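Local coordinates for protein thiosulfate sulfurtransferase (Pseudomonas aeruginosa, PDB 1YT8) that probably transfers sulfur from thiosulfate to cyanide, as a thiosulfate sulfurtransferase built from repeated rhodanese-like domains, at residues M161-G166 and I223-A228; A405-P410 and A467-G472. One frame throughout, in Å; residues are numbered along the deposited sequence.

In the fold
Contact 1 comes wholly before contact 2 in the chain, and they lie in different rhodanese-like domains, roughly 133-228 and 380-471. Their centres lie 36 Å apart and their nearest atoms about 16 Å, so they do not touch. Each joins the loop leading to an edge strand, 167-168 or 413-414, to the helix that follows the strand next to the opposite edge, 221-227 or 464-470. The two five-stranded parallel sheets have the same order, 1-5-4-2-3. A like isoleucine-proline-tryptophan packing recurs at equivalent places in the repeated fold, with the isoleucine's second arm turned differently and an arginine-valine pair added in contact 2.

Contact 1. Residues M161-G166 and I223-A228; sequences MSIPGG and IGWTLA
Ile163 and Trp225 make the main contact, a CH-pi interaction in which a methyl group lies over a flat indole face. Ile163 CG2 stands 3.8 Å from the centroid of the six-membered ring of Trp225, 8° off the ring normal. With CG2 anti to the backbone N, this branch projects over the benzene part of the indole. The other branch bends at its own torsion (chi2 -59°) and brings Ile163 CD1 to 3.7 Å from Trp225 CG, near the root of the ring. A beta-branched side chain suits the place because its two arms reach separate places on one broad ring system, CG2 over the six-membered ring and CD1 at the CG-CD2 side.

A second apolar contact comes from Pro164, whose CD reaches 3.7 Å from Trp225 CZ2 at an oblique approach, while the proline ring holds the loop stiff as it leaves the isoleucine.

The loop carries the Ile-Pro-Gly of the rhodanese His-Ile-Pro-Gly motif, with Ser162 in the histidine position, between helix 155-160 and edge strand 167-168; the tryptophan sits on helix 221-227. Leu218 of strand 215-218 touches both Ile163 and Trp225, which places the contact against the parallel sheet. Nearby, the backbone of Ile223 is hydrogen-bonded to Ala194, a residue of the sulfite pocket.

Polar bonds hold each partner within its own segment or from a neighbouring loop. Trp225 NE1 donates to Gln231 O, so the indole's one N-H is satisfied. Residues Ile163 to Gly166 form a type II turn closed by Gly166 N to Ile163 O at 2.8 Å, and Gly165 readily accepts the positive phi (78°) of its third position.

Contact 2. Residues A405-P410 and A467-G472; sequences AKRHIP and AWVAAG
Ile409 presses its side chain on Trp468 while its carbonyl O accepts a hydrogen bond from His408 ND1, 3.1 Å long and almost straight (177° at the hydrogen). The bond lies in the imidazole plane, though the donor stands above the plane of the carbonyl. The His-Ile-Pro sequence here is the familiar rhodanese loop motif, set between helix 401-406 and edge strand 413-414. Histidine suits its position: ND1 is committed to Ile409 O and the ring stacks on Tyr404. NE2 makes a weak hydrogen bond to Gly478 O; if both nitrogens donate, the ring would probably be positively charged.

Across the contact, Ile409 CG2 lies 3.7 Å from the centroid of the Trp468 six-membered ring, 11° off the normal, a CH-pi contact over one face. The other branch runs extended (chi2 173°), and it is CG1 that meets the five-membered ring, 3.8 Å from Trp468 CG. Pro410 CD is a looser neighbour, 4.1 Å from Trp468 CZ2. The indole N-H is used as well, NE1 donating to Pro474 O, while Leu384 and Ala385 of helix 381-387 also touch Trp468.

Helix 464-470 ends just beyond, in a Schellman motif whose positive phi falls on Gly472, a residue with no side chain to resist it.

At the more exposed side, Arg407 and Val469 approach from opposite directions. Their van der Waals packing of methyl on flat guanidinium suits an arginine that stays exposed and a partly exposed valine: Val469 CG2 sits 3.6 Å above the centre of one face, and Val469 CG1 lies 3.7 Å from Arg407 NH1.

Contact 1. Residues M161-G166 and I223-A228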
HETATM    1  N   MSE A 161      11.332   0.400  15.091  1.00 12.60           N
HETATM    2  CA  MSE A 161      12.737   0.066  15.299  1.00 12.89           C
HETATM    3  C   MSE A 161      13.543   0.933  14.350  1.00 12.57           C
HETATM    4  O   MSE A 161      13.096   1.229  13.240  1.00 12.95           O
HETATM    5  CB  MSE A 161      13.018  -1.424  15.045  1.00 13.81           C
HETATM    6  CG  MSE A 161      13.061  -1.838  13.589  1.00 15.58           C
HETATM    7 SE   MSE A 161      11.301  -1.952  12.798  1.00 16.30          SE
HETATM    8  CE  MSE A 161      11.676  -3.372  11.497  1.00 14.89           C
ATOM      9  N   SER A 162      14.720   1.359  14.789  1.00 12.91           N
ATOM     10  CA  SER A 162      15.552   2.219  13.963  1.00 12.36           C
ATOM     11  C   SER A 162      17.043   2.051  14.215  1.00 12.13           C
ATOM     12  O   SER A 162      17.463   1.497  15.236  1.00 12.00           O
ATOM     13  CB  SER A 162      15.159   3.683  14.187  1.00 14.24           C
ATOM     14  OG  SER A 162      15.153   3.993  15.571  1.00 13.60           O
ATOM     15  N   ILE A 163      17.838   2.533  13.266  1.00 12.15           N
ATOM     16  CA  ILE A 163      19.294   2.464  13.360  1.00 13.08           C
ATOM     17  C   ILE A 163      19.711   3.576  14.333  1.00 13.89           C
ATOM     18  O   ILE A 163      19.169   4.678  14.286  1.00 14.24           O
ATOM     19  CB  ILE A 163      19.943   2.714  11.967  1.00 13.66           C
ATOM     20  CG1 ILE A 163      19.354   1.748  10.930  1.00 12.09           C
ATOM     21  CG2 ILE A 163      21.463   2.571  12.055  1.00 11.42           C
ATOM     22  CD1 ILE A 163      19.538   0.262  11.267  1.00 12.56           C
ATOM     23  N   PRO A 164      20.667   3.296  15.236  1.00 15.24           N
ATOM     24  CA  PRO A 164      21.127   4.293  16.211  1.00 15.33           C
ATOM     25  C   PRO A 164      21.391   5.673  15.629  1.00 16.36           C
ATOM     26  O   PRO A 164      22.160   5.817  14.676  1.00 14.33           O
ATOM     27  CB  PRO A 164      22.395   3.658  16.779  1.00 16.39           C
ATOM     28  CG  PRO A 164      22.048   2.213  16.776  1.00 15.46           C
ATOM     29  CD  PRO A 164      21.394   2.027  15.412  1.00 13.66           C
ATOM     30  N   GLY A 165      20.753   6.684  16.215  1.00 14.01           N
ATOM     31  CA  GLY A 165      20.932   8.050  15.755  1.00 13.40           C
ATOM     32  C   GLY A 165      20.160   8.399  14.495  1.00 11.74           C
ATOM     33  O   GLY A 165      20.195   9.537  14.045  1.00 13.18           O
ATOM     34  N   GLY A 166      19.459   7.421  13.932  1.00 13.36           N
ATOM     35  CA  GLY A 166      18.698   7.652  12.715  1.00 12.64           C
ATOM     36  C   GLY A 166      17.655   8.750  12.820  1.00 13.30           C
ATOM     37  O   GLY A 166      17.082   8.987  13.887  1.00 13.87           O
ATOM     38  N   ILE A 223      17.130  -5.077   9.015  1.00 12.09           N
ATOM     39  CA  ILE A 223      17.256  -6.528   8.952  1.00 14.33           C
ATOM     40  C   ILE A 223      18.747  -6.860   9.006  1.00 13.43           C
ATOM     41  O   ILE A 223      19.179  -7.719   9.776  1.00 14.16           O
ATOM     42  CB  ILE A 223      16.657  -7.091   7.634  1.00 13.70           C
ATOM     43  CG1 ILE A 223      15.130  -7.116   7.735  1.00 14.82           C
ATOM     44  CG2 ILE A 223      17.210  -8.490   7.347  1.00 14.44           C
ATOM     45  CD1 ILE A 223      14.411  -7.579   6.472  1.00 13.57           C
ATOM     46  N   GLY A 224      19.523  -6.158   8.186  1.00 14.79           N
ATOM     47  CA  GLY A 224      20.958  -6.382   8.145  1.00 15.30           C
ATOM     48  C   GLY A 224      21.641  -5.991   9.439  1.00 14.51           C
ATOM     49  O   GLY A 224      22.647  -6.589   9.822  1.00 15.16           O
ATOM     50  N   TRP A 225      21.104  -4.975  10.107  1.00 14.10           N
ATOM     51  CA  TRP A 225      21.658  -4.506  11.375  1.00 15.07           C
ATOM     52  C   TRP A 225      21.512  -5.623  12.413  1.00 15.52           C
ATOM     53  O   TRP A 225      22.443  -5.925  13.156  1.00 16.39           O
ATOM     54  CB  TRP A 225      20.907  -3.244  11.826  1.00 15.55           C
ATOM     55  CG  TRP A 225      21.646  -2.407  12.830  1.00 12.91           C
ATOM     56  CD1 TRP A 225      21.476  -2.406  14.187  1.00 15.07           C
ATOM     57  CD2 TRP A 225      22.679  -1.448  12.555  1.00 14.20           C
ATOM     58  NE1 TRP A 225      22.338  -1.504  14.774  1.00 13.39           N
ATOM     59  CE2 TRP A 225      23.086  -0.902  13.795  1.00 13.12           C
ATOM     60  CE3 TRP A 225      23.301  -0.997  11.380  1.00 13.56           C
ATOM     61  CZ2 TRP A 225      24.086   0.073  13.894  1.00 14.44           C
ATOM     62  CZ3 TRP A 225      24.297  -0.026  11.478  1.00 11.97           C
ATOM     63  CH2 TRP A 225      24.679   0.498  12.728  1.00 16.55           C
ATOM     64  N   THR A 226      20.336  -6.240  12.446  1.00 15.56           N
ATOM     65  CA  THR A 226      20.070  -7.332  13.374  1.00 16.86           C
ATOM     66  C   THR A 226      20.919  -8.549  13.023  1.00 17.09           C
ATOM     67  O   THR A 226      21.525  -9.164  13.901  1.00 16.46           O
ATOM     68  CB  THR A 226      18.581  -7.732  13.341  1.00 16.48           C
ATOM     69  OG1 THR A 226      17.789  -6.622  13.772  1.00 19.95           O
ATOM     70  CG2 THR A 226      18.317  -8.926  14.249  1.00 19.01           C
ATOM     71  N   LEU A 227      20.974  -8.888  11.738  1.00 16.52           N
ATOM     72  CA  LEU A 227      21.757 -10.039  11.298  1.00 17.28           C
ATOM     73  C   LEU A 227      23.238  -9.853  11.615  1.00 18.73           C
ATOM     74  O   LEU A 227      23.968 -10.827  11.802  1.00 19.80           O
ATOM     75  CB  LEU A 227      21.572 -10.269   9.793  1.00 18.06           C
ATOM     76  CG  LEU A 227      20.160 -10.636   9.328  1.00 18.04           C
ATOM     77  CD1 LEU A 227      20.138 -10.764   7.806  1.00 17.45           C
ATOM     78  CD2 LEU A 227      19.719 -11.936   9.985  1.00 18.46           C
ATOM     79  N   ALA A 228      23.678  -8.600  11.677  1.00 18.16           N
ATOM     80  CA  ALA A 228      25.071  -8.293  11.984  1.00 18.77           C
ATOM     81  C   ALA A 228      25.299  -8.355  13.492  1.00 18.69           C
ATOM     82  O   ALA A 228      26.427  -8.198  13.971  1.00 19.70           O
ATOM     83  CB  ALA A 228      25.431  -6.908  11.453  1.00 19.49           C
TER

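Contact 2. Residues A405-P410 and A467-G472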
ATOM      1  N   ALA A 405      -7.639  -9.127  17.784  1.00 17.15           N
ATOM      2  CA  ALA A 405      -6.775  -9.602  18.863  1.00 17.30           C
ATOM      3  C   ALA A 405      -6.444  -8.502  19.861  1.00 18.92           C
ATOM      4  O   ALA A 405      -6.190  -8.771  21.036  1.00 19.42           O
ATOM      5  CB  ALA A 405      -5.483 -10.179  18.279  1.00 18.42           C
ATOM      6  N   LYS A 406      -6.446  -7.261  19.393  1.00 20.56           N
ATOM      7  CA  LYS A 406      -6.135  -6.131  20.257  1.00 23.85           C
ATOM      8  C   LYS A 406      -7.313  -5.760  21.155  1.00 23.54           C
ATOM      9  O   LYS A 406      -7.131  -5.438  22.333  1.00 24.57           O
ATOM     10  CB  LYS A 406      -5.727  -4.925  19.407  1.00 26.00           C
ATOM     11  CG  LYS A 406      -5.342  -3.691  20.210  1.00 32.09           C
ATOM     12  CD  LYS A 406      -4.749  -2.605  19.318  1.00 35.40           C
ATOM     13  CE  LYS A 406      -4.406  -1.348  20.117  1.00 38.58           C
ATOM     14  NZ  LYS A 406      -3.422  -1.610  21.211  1.00 39.45           N
ATOM     15  N   ARG A 407      -8.522  -5.821  20.607  1.00 22.60           N
ATOM     16  CA  ARG A 407      -9.709  -5.463  21.376  1.00 22.73           C
ATOM     17  C   ARG A 407     -10.987  -5.788  20.611  1.00 20.74           C
ATOM     18  O   ARG A 407     -11.100  -5.488  19.426  1.00 20.39           O
ATOM     19  CB  ARG A 407      -9.673  -3.965  21.690  1.00 24.25           C
ATOM     20  CG  ARG A 407     -10.762  -3.469  22.626  1.00 28.73           C
ATOM     21  CD  ARG A 407     -10.688  -1.954  22.750  1.00 31.62           C
ATOM     22  NE  ARG A 407     -10.908  -1.314  21.455  1.00 35.40           N
ATOM     23  CZ  ARG A 407     -10.768  -0.012  21.222  1.00 37.57           C
ATOM     24  NH1 ARG A 407     -10.399   0.807  22.199  1.00 38.35           N
ATOM     25  NH2 ARG A 407     -11.006   0.473  20.010  1.00 37.99           N
ATOM     26  N   HIS A 408     -11.952  -6.400  21.293  1.00 19.78           N
ATOM     27  CA  HIS A 408     -13.215  -6.743  20.657  1.00 18.10           C
ATOM     28  C   HIS A 408     -14.320  -6.930  21.686  1.00 17.81           C
ATOM     29  O   HIS A 408     -14.059  -7.053  22.883  1.00 18.39           O
ATOM     30  CB  HIS A 408     -13.053  -8.014  19.816  1.00 17.54           C
ATOM     31  CG  HIS A 408     -12.551  -9.194  20.588  1.00 18.27           C
ATOM     32  ND1 HIS A 408     -13.355  -9.932  21.432  1.00 18.89           N
ATOM     33  CD2 HIS A 408     -11.325  -9.764  20.644  1.00 17.08           C
ATOM     34  CE1 HIS A 408     -12.645 -10.907  21.971  1.00 18.73           C
ATOM     35  NE2 HIS A 408     -11.410 -10.828  21.510  1.00 22.39           N
ATOM     36  N   ILE A 409     -15.559  -6.931  21.211  1.00 17.38           N
ATOM     37  CA  ILE A 409     -16.708  -7.118  22.082  1.00 16.44           C
ATOM     38  C   ILE A 409     -16.621  -8.520  22.678  1.00 15.87           C
ATOM     39  O   ILE A 409     -16.360  -9.488  21.967  1.00 18.48           O
ATOM     40  CB  ILE A 409     -18.014  -6.957  21.274  1.00 16.93           C
ATOM     41  CG1 ILE A 409     -18.062  -5.552  20.670  1.00 17.17           C
ATOM     42  CG2 ILE A 409     -19.222  -7.213  22.163  1.00 18.41           C
ATOM     43  CD1 ILE A 409     -19.214  -5.317  19.699  1.00 18.44           C
ATOM     44  N   PRO A 410     -16.825  -8.649  24.000  1.00 17.42           N
ATOM     45  CA  PRO A 410     -16.757  -9.959  24.656  1.00 18.05           C
ATOM     46  C   PRO A 410     -17.639 -11.007  23.982  1.00 18.74           C
ATOM     47  O   PRO A 410     -18.830 -10.774  23.759  1.00 18.70           O
ATOM     48  CB  PRO A 410     -17.211  -9.653  26.081  1.00 18.78           C
ATOM     49  CG  PRO A 410     -16.726  -8.256  26.286  1.00 18.24           C
ATOM     50  CD  PRO A 410     -17.120  -7.592  24.982  1.00 18.14           C
ATOM     51  N   ALA A 467     -18.229   2.303  18.685  1.00 26.31           N
ATOM     52  CA  ALA A 467     -19.379   2.823  19.417  1.00 26.40           C
ATOM     53  C   ALA A 467     -19.512   2.086  20.747  1.00 26.89           C
ATOM     54  O   ALA A 467     -19.789   2.698  21.780  1.00 26.25           O
ATOM     55  CB  ALA A 467     -20.647   2.651  18.593  1.00 26.69           C
ATOM     56  N   TRP A 468     -19.317   0.770  20.708  1.00 27.12           N
ATOM     57  CA  TRP A 468     -19.395  -0.066  21.902  1.00 28.09           C
ATOM     58  C   TRP A 468     -18.372   0.433  22.915  1.00 28.37           C
ATOM     59  O   TRP A 468     -18.696   0.650  24.084  1.00 27.58           O
ATOM     60  CB  TRP A 468     -19.118  -1.530  21.530  1.00 29.78           C
ATOM     61  CG  TRP A 468     -19.028  -2.479  22.695  1.00 33.18           C
ATOM     62  CD1 TRP A 468     -17.950  -2.674  23.515  1.00 34.49           C
ATOM     63  CD2 TRP A 468     -20.054  -3.362  23.167  1.00 34.71           C
ATOM     64  NE1 TRP A 468     -18.242  -3.624  24.464  1.00 35.09           N
ATOM     65  CE2 TRP A 468     -19.527  -4.064  24.275  1.00 36.56           C
ATOM     66  CE3 TRP A 468     -21.369  -3.630  22.761  1.00 36.17           C
ATOM     67  CZ2 TRP A 468     -20.270  -5.017  24.985  1.00 36.17           C
ATOM     68  CZ3 TRP A 468     -22.109  -4.578  23.467  1.00 36.37           C
ATOM     69  CH2 TRP A 468     -21.555  -5.260  24.566  1.00 36.60           C
ATOM     70  N   VAL A 469     -17.137   0.620  22.460  1.00 27.50           N
ATOM     71  CA  VAL A 469     -16.073   1.114  23.327  1.00 28.19           C
ATOM     72  C   VAL A 469     -16.425   2.502  23.860  1.00 27.79           C
ATOM     73  O   VAL A 469     -16.212   2.800  25.035  1.00 27.97           O
ATOM     74  CB  VAL A 469     -14.729   1.190  22.564  1.00 28.19           C
ATOM     75  CG1 VAL A 469     -13.674   1.893  23.416  1.00 27.63           C
ATOM     76  CG2 VAL A 469     -14.267  -0.214  22.201  1.00 27.09           C
ATOM     77  N   ALA A 470     -16.977   3.344  22.991  1.00 27.81           N
ATOM     78  CA  ALA A 470     -17.353   4.699  23.381  1.00 29.13           C
ATOM     79  C   ALA A 470     -18.491   4.714  24.403  1.00 30.22           C
ATOM     80  O   ALA A 470     -18.673   5.695  25.125  1.00 30.21           O
ATOM     81  CB  ALA A 470     -17.745   5.503  22.145  1.00 28.52           C
ATOM     82  N   ALA A 471     -19.252   3.626  24.463  1.00 29.63           N
ATOM     83  CA  ALA A 471     -20.367   3.520  25.397  1.00 30.68           C
ATOM     84  C   ALA A 471     -19.885   3.092  26.780  1.00 30.71           C
ATOM     85  O   ALA A 471     -20.679   2.974  27.716  1.00 31.08           O
ATOM     86  CB  ALA A 471     -21.394   2.525  24.871  1.00 29.60           C
ATOM     87  N   GLY A 472     -18.581   2.859  26.902  1.00 29.69           N
ATOM     88  CA  GLY A 472     -18.015   2.455  28.176  1.00 29.92           C
ATOM     89  C   GLY A 472     -18.223   0.988  28.498  1.00 29.99           C
ATOM     90  O   GLY A 472     -18.027   0.558  29.638  1.00 28.96           O
TER